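Fe-regulated protein B (PDB 4AIP) transports iron across the outer membrane of Neisseria meningitidis as a TonB-dependent transporter, and may act as a siderophore receptor. Local coordinates at residues L109-G113 with S609-F613; V149-A153 with A162-A166; A504-R509 with T529-R533; R520-S524 with V573-E577; D561-Q567 with A578-I584. All blocks are in the same frame, centred on the assembly; numbering follows the deposited sequence.

The five contacts follow the plug-in-barrel architecture of a TonB-dependent transporter. Contact 2 lies within the plug, and contact 1 joins the plug to barrel strand 600-615; their centres are about 12 Å apart and they touch through Met112 and Arg110. Contact 3 pairs strands 495-506 and 532-544 and meets contact 2 at Thr163. Contact 5 lies between strands 548-563 and 575-597; it touches contacts 1 and 3, its centre about 10 Å from that of contact 3. Contact 4 uses the start of strand 575-597 and touches contact 5. Its centre is about 29 Å from that of contact 1. In chain order, contacts 2 to 5 all fall inside the long loop closed by contact 1.

Contact 1: L109-G113 with S609-F613; sequences LRGMG and SKPRF
The turn 109-113 meets 609-613 in a plug-to-barrel contact: a type I' beta turn of the plug, running from Leu109 to Met112, leans with its tip against the inner side of barrel strand 600-615, in the plug-in-barrel fold of a TonB-dependent transporter. The meeting is one of van der Waals contact. Pro611 turns its ring toward the tip, its CG 3.3 Å from Gly111 O. Beside it Ser609 OG comes within 3.6 Å of Gly111 N without a bond, while the carbonyl of Arg110 is taken up by Asn586 on the adjacent barrel strand. Arg110 lends only its root here, CB 4.0 Å from Ser609 OG; the extended chain then runs away to a salt bridge with Glu538 and a cation-pi contact with Phe555, a second tie to the barrel. Met112 passes Pro611, its SD 3.9 Å from Pro611 CB. Bends at chi2 (-53°) and chi3 (-61°) curl the thioether round so that its methyl is carried to Phe613. The result is a Met-aromatic contact in which SD stands 5.4 Å from the Phe613 ring centroid, 72° off the normal, and Met112 CE meets the ring edge at 3.7 Å from CZ.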
# COMPACT_ATOMS: atom_id res chain seq x y z
N LEU B 109 -35.01 -3.12 -7.11
CA LEU B 109 -35.75 -4.35 -6.85
C LEU B 109 -37.25 -4.01 -7.10
O LEU B 109 -37.81 -3.01 -6.55
CB LEU B 109 -35.50 -4.82 -5.42
CG LEU B 109 -36.17 -6.15 -5.04
CD1 LEU B 109 -35.76 -7.30 -5.93
CD2 LEU B 109 -35.85 -6.53 -3.57
N ARG B 110 -37.88 -4.81 -7.96
CA ARG B 110 -39.25 -4.58 -8.51
C ARG B 110 -39.31 -3.13 -8.86
O ARG B 110 -40.22 -2.43 -8.42
CB ARG B 110 -40.32 -4.89 -7.46
CG ARG B 110 -40.35 -6.29 -6.95
CD ARG B 110 -41.47 -6.50 -5.95
NE ARG B 110 -41.75 -7.94 -5.73
CZ ARG B 110 -42.41 -8.42 -4.67
NH1 ARG B 110 -42.90 -7.58 -3.73
NH2 ARG B 110 -42.58 -9.72 -4.56
N GLY B 111 -38.27 -2.62 -9.49
CA GLY B 111 -38.31 -1.23 -9.97
C GLY B 111 -38.02 -0.14 -8.93
O GLY B 111 -37.93 1.08 -9.28
N MET B 112 -37.87 -0.55 -7.68
CA MET B 112 -37.63 0.38 -6.59
C MET B 112 -36.14 0.50 -6.26
O MET B 112 -35.44 -0.54 -6.08
CB MET B 112 -38.37 -0.09 -5.36
CG MET B 112 -39.92 -0.03 -5.34
SD MET B 112 -40.63 1.58 -5.78
CE MET B 112 -39.94 2.60 -4.47
N GLY B 113 -35.65 1.76 -6.18
CA GLY B 113 -34.24 2.07 -5.85
C GLY B 113 -33.73 1.95 -4.40
O GLY B 113 -34.48 1.63 -3.47
N SER B 609 -42.61 -5.00 -13.24
CA SER B 609 -43.28 -4.19 -12.25
C SER B 609 -43.42 -2.75 -12.69
O SER B 609 -42.86 -2.38 -13.69
CB SER B 609 -42.50 -4.32 -10.97
OG SER B 609 -41.18 -3.92 -11.23
N LYS B 610 -44.20 -1.94 -11.97
CA LYS B 610 -44.51 -0.58 -12.42
C LYS B 610 -44.45 0.48 -11.28
O LYS B 610 -45.48 0.88 -10.75
CB LYS B 610 -45.89 -0.58 -13.11
CG LYS B 610 -46.29 0.75 -13.78
CD LYS B 610 -47.85 0.82 -13.96
CE LYS B 610 -48.29 1.81 -15.05
NZ LYS B 610 -49.55 1.37 -15.67
N PRO B 611 -43.25 0.92 -10.89
CA PRO B 611 -43.18 1.91 -9.83
C PRO B 611 -43.64 3.25 -10.32
O PRO B 611 -43.13 3.73 -11.36
CB PRO B 611 -41.66 2.01 -9.47
CG PRO B 611 -40.92 1.24 -10.61
CD PRO B 611 -41.92 0.30 -11.19
N ARG B 612 -44.55 3.85 -9.53
CA ARG B 612 -45.13 5.17 -9.80
C ARG B 612 -45.19 6.11 -8.60
O ARG B 612 -45.65 5.74 -7.51
CB ARG B 612 -46.54 5.01 -10.42
CG ARG B 612 -46.55 4.53 -11.88
CD ARG B 612 -45.67 5.46 -12.78
NE ARG B 612 -45.70 4.97 -14.17
CZ ARG B 612 -44.86 4.09 -14.68
NH1 ARG B 612 -43.87 3.59 -13.94
NH2 ARG B 612 -45.02 3.68 -15.92
N PHE B 613 -44.75 7.34 -8.86
CA PHE B 613 -44.57 8.37 -7.87
C PHE B 613 -45.52 9.55 -8.19
O PHE B 613 -45.40 10.21 -9.22
CB PHE B 613 -43.10 8.80 -7.84
CG PHE B 613 -42.20 7.80 -7.21
CD1 PHE B 613 -42.01 6.55 -7.80
CD2 PHE B 613 -41.61 8.05 -6.00
CE1 PHE B 613 -41.21 5.58 -7.20
CE2 PHE B 613 -40.81 7.11 -5.41
CZ PHE B 613 -40.61 5.87 -6.01

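Contact 2: V149-A153 with A162-A166; sequences VQKGA and ATNGA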
# COMPACT_ATOMS: atom_id res chain seq x y z
N VAL B 149 -32.79 -12.53 -0.66
CA VAL B 149 -33.57 -11.33 -1.07
C VAL B 149 -34.95 -11.40 -0.40
O VAL B 149 -35.50 -12.48 -0.16
CB VAL B 149 -33.64 -11.18 -2.63
CG1 VAL B 149 -34.50 -12.25 -3.20
CG2 VAL B 149 -34.13 -9.83 -3.08
N GLN B 150 -35.45 -10.25 -0.03
CA GLN B 150 -36.79 -10.14 0.52
C GLN B 150 -37.38 -8.90 -0.13
O GLN B 150 -36.74 -7.81 -0.13
CB GLN B 150 -36.80 -10.14 2.08
CG GLN B 150 -36.82 -8.79 2.82
CD GLN B 150 -38.19 -7.98 2.82
OE1 GLN B 150 -39.25 -8.41 2.33
NE2 GLN B 150 -38.12 -6.79 3.38
N LYS B 151 -38.58 -9.07 -0.68
CA LYS B 151 -39.11 -8.09 -1.63
C LYS B 151 -40.34 -7.46 -1.06
O LYS B 151 -41.14 -8.15 -0.42
CB LYS B 151 -39.45 -8.76 -2.96
CG LYS B 151 -38.30 -9.56 -3.54
CD LYS B 151 -38.65 -10.11 -4.94
CE LYS B 151 -37.95 -11.46 -5.11
NZ LYS B 151 -37.85 -11.94 -6.50
N GLY B 152 -40.49 -6.15 -1.27
CA GLY B 152 -41.67 -5.42 -0.73
C GLY B 152 -41.59 -5.28 0.81
O GLY B 152 -40.49 -5.46 1.42
N ALA B 153 -42.73 -4.97 1.42
CA ALA B 153 -42.83 -4.73 2.86
C ALA B 153 -42.67 -6.06 3.59
O ALA B 153 -43.29 -7.07 3.21
CB ALA B 153 -44.14 -4.07 3.20
N ALA B 162 -38.26 -1.81 6.46
CA ALA B 162 -38.57 -2.79 5.46
C ALA B 162 -39.79 -2.54 4.57
O ALA B 162 -40.67 -3.41 4.48
CB ALA B 162 -38.66 -4.20 6.07
N THR B 163 -39.81 -1.41 3.87
CA THR B 163 -40.95 -1.06 3.08
C THR B 163 -40.87 -1.72 1.73
O THR B 163 -41.87 -2.29 1.22
CB THR B 163 -41.13 0.47 2.88
OG1 THR B 163 -39.99 0.99 2.23
CG2 THR B 163 -41.39 1.22 4.19
N ASN B 164 -39.69 -1.69 1.13
CA ASN B 164 -39.59 -2.19 -0.22
C ASN B 164 -38.66 -3.42 -0.39
O ASN B 164 -38.56 -3.95 -1.52
CB ASN B 164 -39.19 -1.05 -1.17
CG ASN B 164 -40.39 -0.37 -1.76
OD1 ASN B 164 -40.48 0.89 -1.86
ND2 ASN B 164 -41.36 -1.19 -2.18
N GLY B 165 -38.00 -3.88 0.69
CA GLY B 165 -37.23 -5.13 0.63
C GLY B 165 -35.72 -4.91 0.67
O GLY B 165 -35.24 -3.75 0.82
N ALA B 166 -34.96 -6.00 0.54
CA ALA B 166 -33.53 -5.94 0.82
C ALA B 166 -32.73 -7.05 0.17
O ALA B 166 -33.21 -8.19 0.03
CB ALA B 166 -33.34 -5.99 2.29
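Gln150 and Ala166 stand on one face of an antiparallel beta pair in the plug, and Lys151 stands on the other. The Gln150 chain, bent at chi2 (74°), folds along the pairing instead of standing off it, which lays its carboxamide over the backbone of Gly165, CD 3.7 Å from Gly165 CA, with its far end toward the methyl of Ala162. Gly165 puts no side chain in the way, and strand 144-151 comes close to it, Lys151 CA being 4.2 Å from Gly165 CA in a non-hydrogen-bonded pair. Val149 touches with one branch: its CG2, anti to the backbone N, rests 3.6 Å from Ala166 O. That same carbonyl accepts the amide of Gln150, N to Ala166 O being 3.0 Å at 157°. Ala166 N bonds back to Gln150 O, an oxygen whose position is less certain. Past Lys151 the regular ladder ends. Gly152 N makes a weak bond to Asn164 O, and Ala153 follows with a CA-H...O contact, its CA 3.0 Å from Ala162 O, while its methyl lies 3.5 Å from Thr163 O. Lys151 NZ leaves the pair for a salt bridge with Glu590 of the barrel. In the four-stranded plug sheet, strand 67-73 flanks 144-151 and strand 118-121 flanks 165-171, while Ala153 and Thr163 press on barrel strand 532-544.

Contact 3: A504-R509 with T529-R533; sequences ASRSPR and TKAER
Ser505 and Arg506 pair antiparallel with Arg533 and Glu532: Ser505-Arg533 is a non-hydrogen-bonded pair, and Arg506-Glu532 is hydrogen-bonded through Arg506 N to Glu532 O (2.9 Å) and Glu532 N to Arg506 O (3.0 Å). The side-chain centre is Glu532, whose extended chain carries its carboxylate to the guanidinium of Arg509. NH2 of Arg509 reaches Glu532 OE1 at 3.0 Å and almost straight, 174°, in the plane of the guanidinium but from above that of the carboxylate; the two planes stand at 90°. The other oxygen, OE2, receives the amide of Leu563 from the next strand, so both carboxylate oxygens of this buried acid have a partner. Arg506 runs alongside Glu532 with its CG 4.1 Å from OE1, then carries on to a salt bridge with Asp118 of the plug. Its NE lies over the rim of one face of the Arg509 guanidinium, and both arginines donate to the carbonyl of Asn115, an arrangement that probably eases their closeness. Where the strands part, the Pro508 ring passes the Thr529 side chain at a slant, CG 4.0 Å from Thr529 OG1, a hydroxyl buried here with no partner in the model. The pair belongs to the barrel wall, where strand 495-506 is flanked by 475-490 and strand 532-544 by 548-563, with the plug against Arg506 and Arg509.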
# COMPACT_ATOMS: atom_id res chain seq x y z
N ALA B 504 -45.40 -1.46 6.80
CA ALA B 504 -44.09 -1.08 7.28
C ALA B 504 -43.85 0.40 7.07
O ALA B 504 -44.52 1.06 6.24
CB ALA B 504 -43.02 -1.90 6.59
N SER B 505 -42.90 0.93 7.83
CA SER B 505 -42.62 2.33 7.73
C SER B 505 -41.13 2.61 7.58
O SER B 505 -40.31 1.80 7.95
CB SER B 505 -43.20 3.07 8.95
OG SER B 505 -42.53 2.65 10.11
N ARG B 506 -40.81 3.77 7.03
CA ARG B 506 -39.45 4.09 6.70
C ARG B 506 -39.23 5.58 6.91
O ARG B 506 -39.85 6.43 6.24
CB ARG B 506 -39.15 3.64 5.25
CG ARG B 506 -37.75 3.93 4.73
CD ARG B 506 -37.26 2.81 3.80
NE ARG B 506 -35.95 3.11 3.22
CZ ARG B 506 -34.84 2.39 3.40
NH1 ARG B 506 -34.84 1.30 4.14
NH2 ARG B 506 -33.71 2.76 2.80
N SER B 507 -38.36 5.89 7.86
CA SER B 507 -38.09 7.26 8.29
C SER B 507 -37.40 8.11 7.24
O SER B 507 -36.65 7.62 6.45
CB SER B 507 -37.27 7.29 9.60
OG SER B 507 -36.37 6.21 9.70
N PRO B 508 -37.60 9.43 7.28
CA PRO B 508 -36.89 10.29 6.32
C PRO B 508 -35.41 9.95 6.23
O PRO B 508 -34.84 9.52 7.21
CB PRO B 508 -37.04 11.69 6.95
CG PRO B 508 -38.28 11.58 7.67
CD PRO B 508 -38.34 10.22 8.27
N ARG B 509 -34.79 10.14 5.08
CA ARG B 509 -33.34 10.02 5.02
C ARG B 509 -32.76 11.36 5.22
O ARG B 509 -33.35 12.36 4.81
CB ARG B 509 -32.84 9.52 3.69
CG ARG B 509 -33.78 8.66 2.97
CD ARG B 509 -33.92 7.26 3.60
NE ARG B 509 -34.91 6.58 2.78
CZ ARG B 509 -36.23 6.64 2.92
NH1 ARG B 509 -36.82 7.26 3.94
NH2 ARG B 509 -37.00 6.02 2.02
N THR B 529 -43.39 16.27 9.80
CA THR B 529 -43.01 15.29 8.79
C THR B 529 -42.95 13.95 9.39
O THR B 529 -42.65 13.81 10.55
CB THR B 529 -41.84 15.66 7.85
OG1 THR B 529 -40.89 14.60 7.77
CG2 THR B 529 -41.20 16.88 8.25
N LYS B 530 -43.31 12.96 8.60
CA LYS B 530 -43.40 11.63 9.15
C LYS B 530 -42.85 10.63 8.22
O LYS B 530 -42.35 10.94 7.15
CB LYS B 530 -44.83 11.30 9.41
CG LYS B 530 -45.71 11.99 8.39
CD LYS B 530 -47.01 11.32 8.37
CE LYS B 530 -47.54 11.17 9.82
NZ LYS B 530 -47.82 12.54 10.37
N ALA B 531 -42.94 9.39 8.67
CA ALA B 531 -42.32 8.32 7.98
C ALA B 531 -43.24 7.91 6.82
O ALA B 531 -44.43 8.10 6.87
CB ALA B 531 -42.07 7.13 8.94
N GLU B 532 -42.62 7.37 5.78
CA GLU B 532 -43.30 6.72 4.68
C GLU B 532 -43.92 5.45 5.21
O GLU B 532 -43.35 4.81 6.11
CB GLU B 532 -42.29 6.34 3.61
CG GLU B 532 -41.71 7.55 2.93
CD GLU B 532 -40.59 7.23 1.95
OE1 GLU B 532 -39.98 6.13 2.08
OE2 GLU B 532 -40.31 8.10 1.08
N ARG B 533 -45.05 5.04 4.65
CA ARG B 533 -45.70 3.90 5.17
C ARG B 533 -46.30 3.06 4.08
O ARG B 533 -47.15 3.52 3.33
CB ARG B 533 -46.77 4.30 6.16
CG ARG B 533 -47.31 3.10 6.85
CD ARG B 533 -48.17 3.56 7.98
NE ARG B 533 -48.47 2.45 8.90
CZ ARG B 533 -49.68 2.01 9.20
NH1 ARG B 533 -50.77 2.60 8.71
NH2 ARG B 533 -49.81 0.98 9.99

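Contact 4: R520-S524 with V573-E577; sequences RGIIS and VAVRE
The guanidinium of Arg576 is met at its edge from across the contact: the methyl CD1 of Ile523 lies near its plane, 3.4 Å from NH1. Val573 CG2, from Arg576's own segment, also lies at the edge and in plane. The extended Arg576 chain, with CG swung beside its backbone N (chi1 -31°), crosses the Ile523 side chain at an angle. On the opposite face of the ladder the branched chains of Ile522 and Val575 run off together, with Ile522 CG2 3.6 Å from Val575 CG1. Between these two layers of side chains runs a parallel pairing, set apart from the antiparallel neighbours of the barrel wall; the short strands 522-524 and 575-577 are 23° apart. Three bonds alternate between the segments: Ile522 N to Ala574 O (2.7 Å), Arg576 N to Ile522 O (3.2 Å) and Ser524 N to Arg576 O (2.7 Å). A CA-H...O contact from Glu577 to Ser524 O extends the line. Polar ends go elsewhere, Ser524 OG to Asp472 and Glu577 OE2 to Arg569. Between the two segments, then, the backbone supplies the hydrogen bonds; the side chains add one apolar pair and a methyl at the edge of a guanidinium, and no salt bridge joins the segments.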
# COMPACT_ATOMS: atom_id res chain seq x y z
N ARG B 520 -24.36 25.30 0.34
CA ARG B 520 -25.42 25.66 -0.60
C ARG B 520 -26.70 26.01 0.09
O ARG B 520 -27.75 26.15 -0.57
CB ARG B 520 -25.68 24.52 -1.57
CG ARG B 520 -24.58 24.45 -2.57
CD ARG B 520 -25.02 23.55 -3.64
NE ARG B 520 -23.82 23.17 -4.40
CZ ARG B 520 -23.87 22.74 -5.67
NH1 ARG B 520 -25.08 22.65 -6.30
NH2 ARG B 520 -22.76 22.35 -6.33
N GLY B 521 -26.62 26.16 1.40
CA GLY B 521 -27.76 26.52 2.16
C GLY B 521 -28.13 25.45 3.13
O GLY B 521 -27.51 24.37 3.17
N ILE B 522 -29.15 25.76 3.90
CA ILE B 522 -29.50 25.03 5.06
C ILE B 522 -30.53 23.99 4.71
O ILE B 522 -31.42 24.25 3.90
CB ILE B 522 -30.07 25.99 6.10
CG1 ILE B 522 -28.93 26.76 6.79
CG2 ILE B 522 -30.82 25.24 7.21
CD1 ILE B 522 -28.32 25.92 7.89
N ILE B 523 -30.41 22.81 5.30
CA ILE B 523 -31.32 21.74 4.96
C ILE B 523 -31.93 21.24 6.23
O ILE B 523 -31.23 20.71 7.09
CB ILE B 523 -30.62 20.58 4.16
CG1 ILE B 523 -30.16 21.07 2.78
CG2 ILE B 523 -31.56 19.34 4.08
CD1 ILE B 523 -31.31 21.24 1.76
N SER B 524 -33.23 21.42 6.36
CA SER B 524 -33.91 21.15 7.60
C SER B 524 -35.06 20.15 7.38
O SER B 524 -35.09 19.44 6.36
CB SER B 524 -34.38 22.46 8.23
OG SER B 524 -35.08 22.23 9.44
N VAL B 573 -34.73 30.01 -1.24
CA VAL B 573 -34.17 28.66 -1.49
C VAL B 573 -32.86 28.45 -0.64
O VAL B 573 -32.16 27.45 -0.78
CB VAL B 573 -34.03 28.37 -3.07
CG1 VAL B 573 -32.72 28.92 -3.69
CG2 VAL B 573 -34.27 26.88 -3.45
N ALA B 574 -32.56 29.39 0.24
CA ALA B 574 -31.45 29.30 1.17
C ALA B 574 -31.76 28.26 2.25
O ALA B 574 -30.89 27.43 2.62
CB ALA B 574 -31.22 30.67 1.81
N VAL B 575 -32.99 28.31 2.77
CA VAL B 575 -33.44 27.37 3.79
C VAL B 575 -34.58 26.50 3.23
O VAL B 575 -35.59 27.03 2.70
CB VAL B 575 -33.90 28.09 5.08
CG1 VAL B 575 -33.63 27.23 6.28
CG2 VAL B 575 -33.19 29.38 5.24
N ARG B 576 -34.40 25.19 3.29
CA ARG B 576 -35.45 24.28 2.88
C ARG B 576 -35.60 23.13 3.86
O ARG B 576 -34.73 22.88 4.66
CB ARG B 576 -35.23 23.71 1.51
CG ARG B 576 -34.53 24.55 0.55
CD ARG B 576 -34.39 23.71 -0.66
NE ARG B 576 -33.50 24.34 -1.62
CZ ARG B 576 -32.23 24.00 -1.83
NH1 ARG B 576 -31.64 22.99 -1.16
NH2 ARG B 576 -31.54 24.69 -2.74
N GLU B 577 -36.73 22.44 3.80
CA GLU B 577 -37.06 21.42 4.78
C GLU B 577 -37.55 20.21 4.06
O GLU B 577 -38.33 20.33 3.11
CB GLU B 577 -38.20 21.87 5.68
CG GLU B 577 -38.23 23.33 6.03
CD GLU B 577 -39.54 23.75 6.73
OE1 GLU B 577 -40.64 23.45 6.19
OE2 GLU B 577 -39.48 24.40 7.79

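Contact 5: D561-Q567 with A578-I584; sequences DALANPQ and AVNAGYI
Asp561 makes the odd feature here: with phi and psi of 65° and 31° it turns the chain a sharp corner where it lies against Asn580, and the pairing with 578-584 beyond it is loose. The Asp561 side chain passes that of Asn580 on a diagonal, CB 3.8 Å from Asn580 CG. Just past the corner one firm backbone bond remains, Ala581 N to Ala562 O at 2.7 Å and 160°; Ala562 N to Gly582 O, at 3.2 Å, is weak. Apolar contact supplements this where the methyl of Ala562 rests on the tip of Ile584, CB to CD1 3.5 Å. Leu563 instead packs on polar groups: it runs beside the Asn580 side chain, its CD2 methyl 3.8 Å from Val579 O. Further on, Gln567 CB lies 3.6 Å from Val579 CG2, though the exact placement of the Gln567 amide end against Val579 is doubtful. That amide has outside partners, NE2 meeting Glu577 and OE1 His617. In the barrel wall strand 548-563 lies between 532-544 and 575-597; on the far side of 575-597 comes strand 600-615, where Tyr614 stacks on Tyr583 and Phe613 packs against Ile584.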
# COMPACT_ATOMS: atom_id res chain seq x y z
N ASP B 561 -46.96 9.25 2.12
CA ASP B 561 -46.02 10.21 2.71
C ASP B 561 -44.57 10.12 2.20
O ASP B 561 -43.59 10.47 2.90
CB ASP B 561 -46.06 10.18 4.24
CG ASP B 561 -47.44 10.53 4.79
OD1 ASP B 561 -48.01 11.50 4.28
OD2 ASP B 561 -47.94 9.87 5.72
N ALA B 562 -44.42 9.71 0.95
CA ALA B 562 -43.13 9.74 0.29
C ALA B 562 -42.46 11.11 0.40
O ALA B 562 -43.14 12.16 0.37
CB ALA B 562 -43.28 9.36 -1.15
N LEU B 563 -41.13 11.12 0.49
CA LEU B 563 -40.40 12.34 0.69
C LEU B 563 -39.31 12.34 -0.31
O LEU B 563 -38.66 11.33 -0.52
CB LEU B 563 -39.67 12.35 2.05
CG LEU B 563 -40.41 11.96 3.32
CD1 LEU B 563 -40.02 10.54 3.76
CD2 LEU B 563 -40.05 12.98 4.35
N ALA B 564 -39.01 13.50 -0.87
CA ALA B 564 -37.85 13.48 -1.74
C ALA B 564 -37.06 14.75 -1.64
O ALA B 564 -36.10 14.81 -0.88
CB ALA B 564 -38.24 13.16 -3.17
N ASN B 565 -37.44 15.77 -2.38
CA ASN B 565 -36.69 16.98 -2.37
C ASN B 565 -37.32 17.94 -1.34
O ASN B 565 -38.53 17.86 -1.05
CB ASN B 565 -36.68 17.62 -3.76
CG ASN B 565 -35.81 16.84 -4.78
OD1 ASN B 565 -34.85 16.13 -4.43
ND2 ASN B 565 -36.15 16.99 -6.05
N PRO B 566 -36.51 18.87 -0.80
CA PRO B 566 -37.04 19.71 0.25
C PRO B 566 -37.89 20.91 -0.27
O PRO B 566 -37.76 21.34 -1.42
CB PRO B 566 -35.79 20.16 0.99
CG PRO B 566 -34.77 20.26 -0.07
CD PRO B 566 -35.13 19.25 -1.14
N GLN B 567 -38.76 21.41 0.61
CA GLN B 567 -39.66 22.50 0.29
C GLN B 567 -39.03 23.78 0.80
O GLN B 567 -38.37 23.77 1.83
CB GLN B 567 -41.03 22.26 0.92
CG GLN B 567 -41.05 22.52 2.43
CD GLN B 567 -42.44 22.54 3.04
OE1 GLN B 567 -43.42 22.26 2.38
NE2 GLN B 567 -42.52 22.88 4.32
N ALA B 578 -37.12 19.04 4.54
CA ALA B 578 -37.78 17.79 4.17
C ALA B 578 -39.23 17.86 4.54
O ALA B 578 -39.59 18.33 5.63
CB ALA B 578 -37.13 16.60 4.85
N VAL B 579 -40.05 17.36 3.63
CA VAL B 579 -41.49 17.26 3.75
C VAL B 579 -42.06 16.01 3.07
O VAL B 579 -41.57 15.57 2.02
CB VAL B 579 -42.19 18.42 3.03
CG1 VAL B 579 -42.23 19.59 3.91
CG2 VAL B 579 -41.51 18.75 1.65
N ASN B 580 -43.12 15.48 3.64
CA ASN B 580 -43.96 14.53 2.90
C ASN B 580 -44.55 15.20 1.66
O ASN B 580 -45.00 16.35 1.68
CB ASN B 580 -45.02 13.91 3.82
CG ASN B 580 -44.42 13.49 5.15
OD1 ASN B 580 -43.59 12.58 5.21
ND2 ASN B 580 -44.76 14.19 6.18
N ALA B 581 -44.45 14.51 0.54
CA ALA B 581 -44.78 15.19 -0.67
C ALA B 581 -45.55 14.39 -1.66
O ALA B 581 -45.68 14.84 -2.79
CB ALA B 581 -43.52 15.84 -1.33
N GLY B 582 -46.04 13.22 -1.27
CA GLY B 582 -46.78 12.39 -2.25
C GLY B 582 -47.03 10.96 -1.84
O GLY B 582 -46.98 10.65 -0.65
N TYR B 583 -47.29 10.09 -2.82
CA TYR B 583 -47.49 8.68 -2.52
C TYR B 583 -46.88 7.84 -3.61
O TYR B 583 -46.43 8.36 -4.63
CB TYR B 583 -48.98 8.33 -2.22
CG TYR B 583 -49.98 8.56 -3.37
CD1 TYR B 583 -50.57 9.81 -3.56
CD2 TYR B 583 -50.35 7.53 -4.25
CE1 TYR B 583 -51.51 10.05 -4.61
CE2 TYR B 583 -51.29 7.75 -5.30
CZ TYR B 583 -51.87 9.03 -5.47
OH TYR B 583 -52.77 9.28 -6.49
N ILE B 584 -46.83 6.53 -3.38
CA ILE B 584 -46.19 5.67 -4.31
C ILE B 584 -47.07 4.46 -4.56
O ILE B 584 -47.73 3.94 -3.62
CB ILE B 584 -44.76 5.25 -3.87
CG1 ILE B 584 -43.84 6.48 -3.68
CG2 ILE B 584 -44.09 4.29 -4.93
CD1 ILE B 584 -42.73 6.28 -2.69